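Long-range contact in phosphoinositol-specific phospholipase C (Pseudomonas sp., PDB 5FYR), which probably catalyses the calcium-dependent cleavage of phosphoinositides, releasing the inositol phosphate headgroup from diacylglycerol: residues L47-W52 / W66-N71. Numbering follows the deposited sequence.
Sequences LELDFW and WFVRHN. With CA (calcium ion), chain F; INS (1,2,3,4,5,6-hexahydroxy-cyclohexane), chain E.
Trp52 and Arg69 meet through complementary torsions: the indole swings beside its own backbone N (chi1 -63°), while Arg69 starts between its N and carbonyl carbon (chi1 62°) and then runs extended as far as NE, which carries the guanidinium over one indole face. The two planes lie 21° apart, a stacked cation-pi pair with Arg69 CZ 4.0 Å from the centroid of the Trp52 five-membered ring. The same arginine also binds the indole at its edge, where Trp52 NE1 donates to Arg69 O at 2.8 Å, meeting the oxygen from above its carbonyl plane. Arg69 NE reaches Asn71 O at 2.8 Å, and NH1 and NH2 find the carbonyls of Gln54, Gly79 and Pro72, so backbone oxygens fix the rotation of the charged group over the ring. With an alanine here in place of Trp52, the Arg69 guanidinium would probably lose the ring it stacks on, and Arg69 O its indole donor.

In the backbone, Trp52 and Phe67 form an antiparallel hydrogen-bonded pair, joined by Trp52 N to Phe67 O (2.8 Å) and Phe67 N to Trp52 O (2.9 Å). Phe51 and Val68 form the neighbouring non-hydrogen-bonded pair, their side chains on the other face; the Phe51 ring sets its edge on the face of Trp66, a T-shaped contact with Phe51 CD2 3.5 Å from Trp66 CD1.

The ladder illustrates how one strand can serve both pairing and catalysis: strand 46-52 carries calcium ligands Glu48 OE2 and both carboxylate oxygens of Asp50, consistent with the family's TIM-barrel fold. Asn27, Asp119, inositol O2 and a water complete the site; Tyr29 hydrogen-bonds Asp50 OD2. Strand 67-68 is outermost in its sheet within this chain, antiparallel to strand 46-52, whose other edge pairs in parallel with strand 114-120; Leu94 of helix 94-107 packs against Trp66 and Val68.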
loop_
_atom_site.group_PDB
_atom_site.type_symbol
_atom_site.label_atom_id
_atom_site.label_comp_id
_atom_site.label_asym_id
_atom_site.label_seq_id
_atom_site.Cartn_x
_atom_site.Cartn_y
_atom_site.Cartn_z
ATOM N N LEU A 47 5.281 4.282 -0.295
ATOM C CA LEU A 47 5.485 4.816 1.052
ATOM C C LEU A 47 4.679 3.965 2.063
ATOM O O LEU A 47 4.009 3.012 1.686
ATOM C CB LEU A 47 5.072 6.320 1.118
ATOM C CG LEU A 47 5.972 7.346 0.323
ATOM C CD1 LEU A 47 5.838 7.327 -1.160
ATOM C CD2 LEU A 47 5.590 8.715 0.790
ATOM N N GLU A 48 4.820 4.314 3.331
ATOM C CA GLU A 48 4.159 3.639 4.421
ATOM C C GLU A 48 3.788 4.601 5.557
ATOM O O GLU A 48 4.577 5.451 5.915
ATOM C CB GLU A 48 5.063 2.503 4.943
ATOM C CG GLU A 48 4.427 1.665 6.062
ATOM C CD GLU A 48 5.267 0.454 6.486
ATOM O OE1 GLU A 48 6.453 0.341 6.062
ATOM O OE2 GLU A 48 4.749 -0.367 7.302
ATOM N N LEU A 49 2.607 4.383 6.141
ATOM C CA LEU A 49 2.110 5.088 7.304
ATOM C C LEU A 49 1.571 4.060 8.273
ATOM O O LEU A 49 0.715 3.251 7.903
ATOM C CB LEU A 49 0.999 6.059 6.901
ATOM C CG LEU A 49 1.455 7.250 6.119
ATOM C CD1 LEU A 49 0.319 7.930 5.384
ATOM C CD2 LEU A 49 2.233 8.266 6.969
ATOM N N ASP A 50 1.996 4.144 9.533
ATOM C CA ASP A 50 1.407 3.347 10.613
ATOM C C ASP A 50 0.379 4.205 11.338
ATOM O O ASP A 50 0.735 5.252 11.853
ATOM C CB ASP A 50 2.509 2.897 11.594
ATOM C CG ASP A 50 3.497 1.908 10.971
ATOM O OD1 ASP A 50 3.369 1.560 9.786
ATOM O OD2 ASP A 50 4.460 1.486 11.599
ATOM N N PHE A 51 -0.852 3.708 11.445
ATOM C CA PHE A 51 -1.917 4.537 11.971
ATOM C C PHE A 51 -2.622 3.887 13.161
ATOM O O PHE A 51 -2.958 2.718 13.116
ATOM C CB PHE A 51 -2.853 5.093 10.873
ATOM C CG PHE A 51 -3.777 4.121 10.230
ATOM C CD1 PHE A 51 -3.343 3.276 9.208
ATOM C CD2 PHE A 51 -5.109 4.098 10.588
ATOM C CE1 PHE A 51 -4.215 2.404 8.622
ATOM C CE2 PHE A 51 -5.990 3.249 9.972
ATOM C CZ PHE A 51 -5.534 2.367 8.995
ATOM N N TRP A 52 -2.945 4.737 14.127
ATOM C CA TRP A 52 -3.542 4.348 15.390
ATOM C C TRP A 52 -4.834 5.089 15.654
ATOM O O TRP A 52 -4.981 6.265 15.295
ATOM C CB TRP A 52 -2.548 4.702 16.501
ATOM C CG TRP A 52 -1.228 3.979 16.452
ATOM C CD1 TRP A 52 -0.150 4.282 15.651
ATOM C CD2 TRP A 52 -0.834 2.848 17.240
ATOM N NE1 TRP A 52 0.859 3.402 15.896
ATOM C CE2 TRP A 52 0.451 2.493 16.835
ATOM C CE3 TRP A 52 -1.483 2.061 18.197
ATOM C CZ2 TRP A 52 1.142 1.394 17.396
ATOM C CZ3 TRP A 52 -0.822 0.974 18.732
ATOM C CH2 TRP A 52 0.476 0.652 18.343
ATOM N N TRP A 66 -7.253 9.662 12.767
ATOM C CA TRP A 66 -6.302 8.674 13.267
ATOM C C TRP A 66 -4.943 9.372 13.481
ATOM O O TRP A 66 -4.622 10.319 12.809
ATOM C CB TRP A 66 -6.160 7.490 12.307
ATOM C CG TRP A 66 -7.350 6.610 12.199
ATOM C CD1 TRP A 66 -7.510 5.422 12.815
ATOM C CD2 TRP A 66 -8.519 6.803 11.394
ATOM N NE1 TRP A 66 -8.704 4.863 12.472
ATOM C CE2 TRP A 66 -9.335 5.677 11.581
ATOM C CE3 TRP A 66 -8.964 7.822 10.539
ATOM C CZ2 TRP A 66 -10.579 5.529 10.945
ATOM C CZ3 TRP A 66 -10.232 7.670 9.928
ATOM C CH2 TRP A 66 -11.003 6.542 10.145
ATOM N N PHE A 67 -4.124 8.825 14.375
ATOM C CA PHE A 67 -2.774 9.289 14.619
ATOM C C PHE A 67 -1.747 8.465 13.817
ATOM O O PHE A 67 -2.012 7.329 13.404
ATOM C CB PHE A 67 -2.394 9.049 16.062
ATOM C CG PHE A 67 -3.239 9.801 17.064
ATOM C CD1 PHE A 67 -4.407 9.239 17.565
ATOM C CD2 PHE A 67 -2.873 11.059 17.515
ATOM C CE1 PHE A 67 -5.141 9.914 18.523
ATOM C CE2 PHE A 67 -3.622 11.713 18.471
ATOM C CZ PHE A 67 -4.772 11.164 18.946
ATOM N N VAL A 68 -0.570 9.042 13.614
ATOM C CA VAL A 68 0.527 8.375 12.923
ATOM C C VAL A 68 1.774 8.389 13.828
ATOM O O VAL A 68 2.298 9.442 14.184
ATOM C CB VAL A 68 0.812 8.985 11.562
ATOM C CG1 VAL A 68 2.075 8.362 10.969
ATOM C CG2 VAL A 68 -0.355 8.738 10.649
ATOM N N ARG A 69 2.209 7.193 14.195
ATOM C CA ARG A 69 3.395 6.995 15.031
ATOM C C ARG A 69 3.782 5.533 14.969
ATOM O O ARG A 69 2.977 4.712 14.526
ATOM C CB ARG A 69 3.160 7.358 16.501
ATOM C CG ARG A 69 2.097 6.528 17.206
ATOM C CD ARG A 69 1.974 6.856 18.679
ATOM N NE ARG A 69 1.008 5.969 19.352
ATOM C CZ ARG A 69 -0.310 6.154 19.370
ATOM N NH1 ARG A 69 -0.878 7.208 18.772
ATOM N NH2 ARG A 69 -1.078 5.240 19.904
ATOM N N HIS A 70 4.939 5.197 15.518
ATOM C CA HIS A 70 5.400 3.826 15.546
ATOM C C HIS A 70 4.953 3.002 16.771
ATOM O O HIS A 70 4.391 1.941 16.623
ATOM C CB HIS A 70 6.931 3.864 15.458
ATOM C CG HIS A 70 7.530 2.521 15.292
ATOM N ND1 HIS A 70 8.591 2.074 16.045
ATOM C CD2 HIS A 70 7.169 1.495 14.501
ATOM C CE1 HIS A 70 8.887 0.840 15.692
ATOM N NE2 HIS A 70 8.053 0.474 14.740
ATOM N N ASN A 71 5.177 3.506 17.955
ATOM C CA ASN A 71 4.911 2.693 19.180
ATOM C C ASN A 71 3.514 2.934 19.754
ATOM O O ASN A 71 2.933 3.953 19.458
ATOM C CB ASN A 71 5.971 2.996 20.223
ATOM C CG ASN A 71 7.392 2.760 19.716
ATOM O OD1 ASN A 71 8.260 3.617 19.895
ATOM N ND2 ASN A 71 7.637 1.606 19.089
HETATM CA CA CA F . 4.743 -0.269 9.612
HETATM C C1 INS E . 5.336 -4.637 9.993
HETATM C C2 INS E . 6.031 -3.726 8.979
HETATM C C3 INS E . 5.465 -3.761 7.610
HETATM C C4 INS E . 3.996 -3.896 7.534
HETATM C C5 INS E . 3.310 -4.731 8.534
HETATM C C6 INS E . 3.845 -4.689 9.899
HETATM O O1 INS E . 5.732 -4.137 11.268
HETATM O O2 INS E . 5.861 -2.393 9.501
HETATM O O3 INS E . 6.010 -2.744 6.772
HETATM O O4 INS E . 3.558 -4.024 6.207
HETATM O O5 INS E . 1.892 -4.821 8.432
HETATM O O6 INS E . 3.227 -5.517 10.822
HETATM O O HOH W 1 5.482 -1.209 11.785
#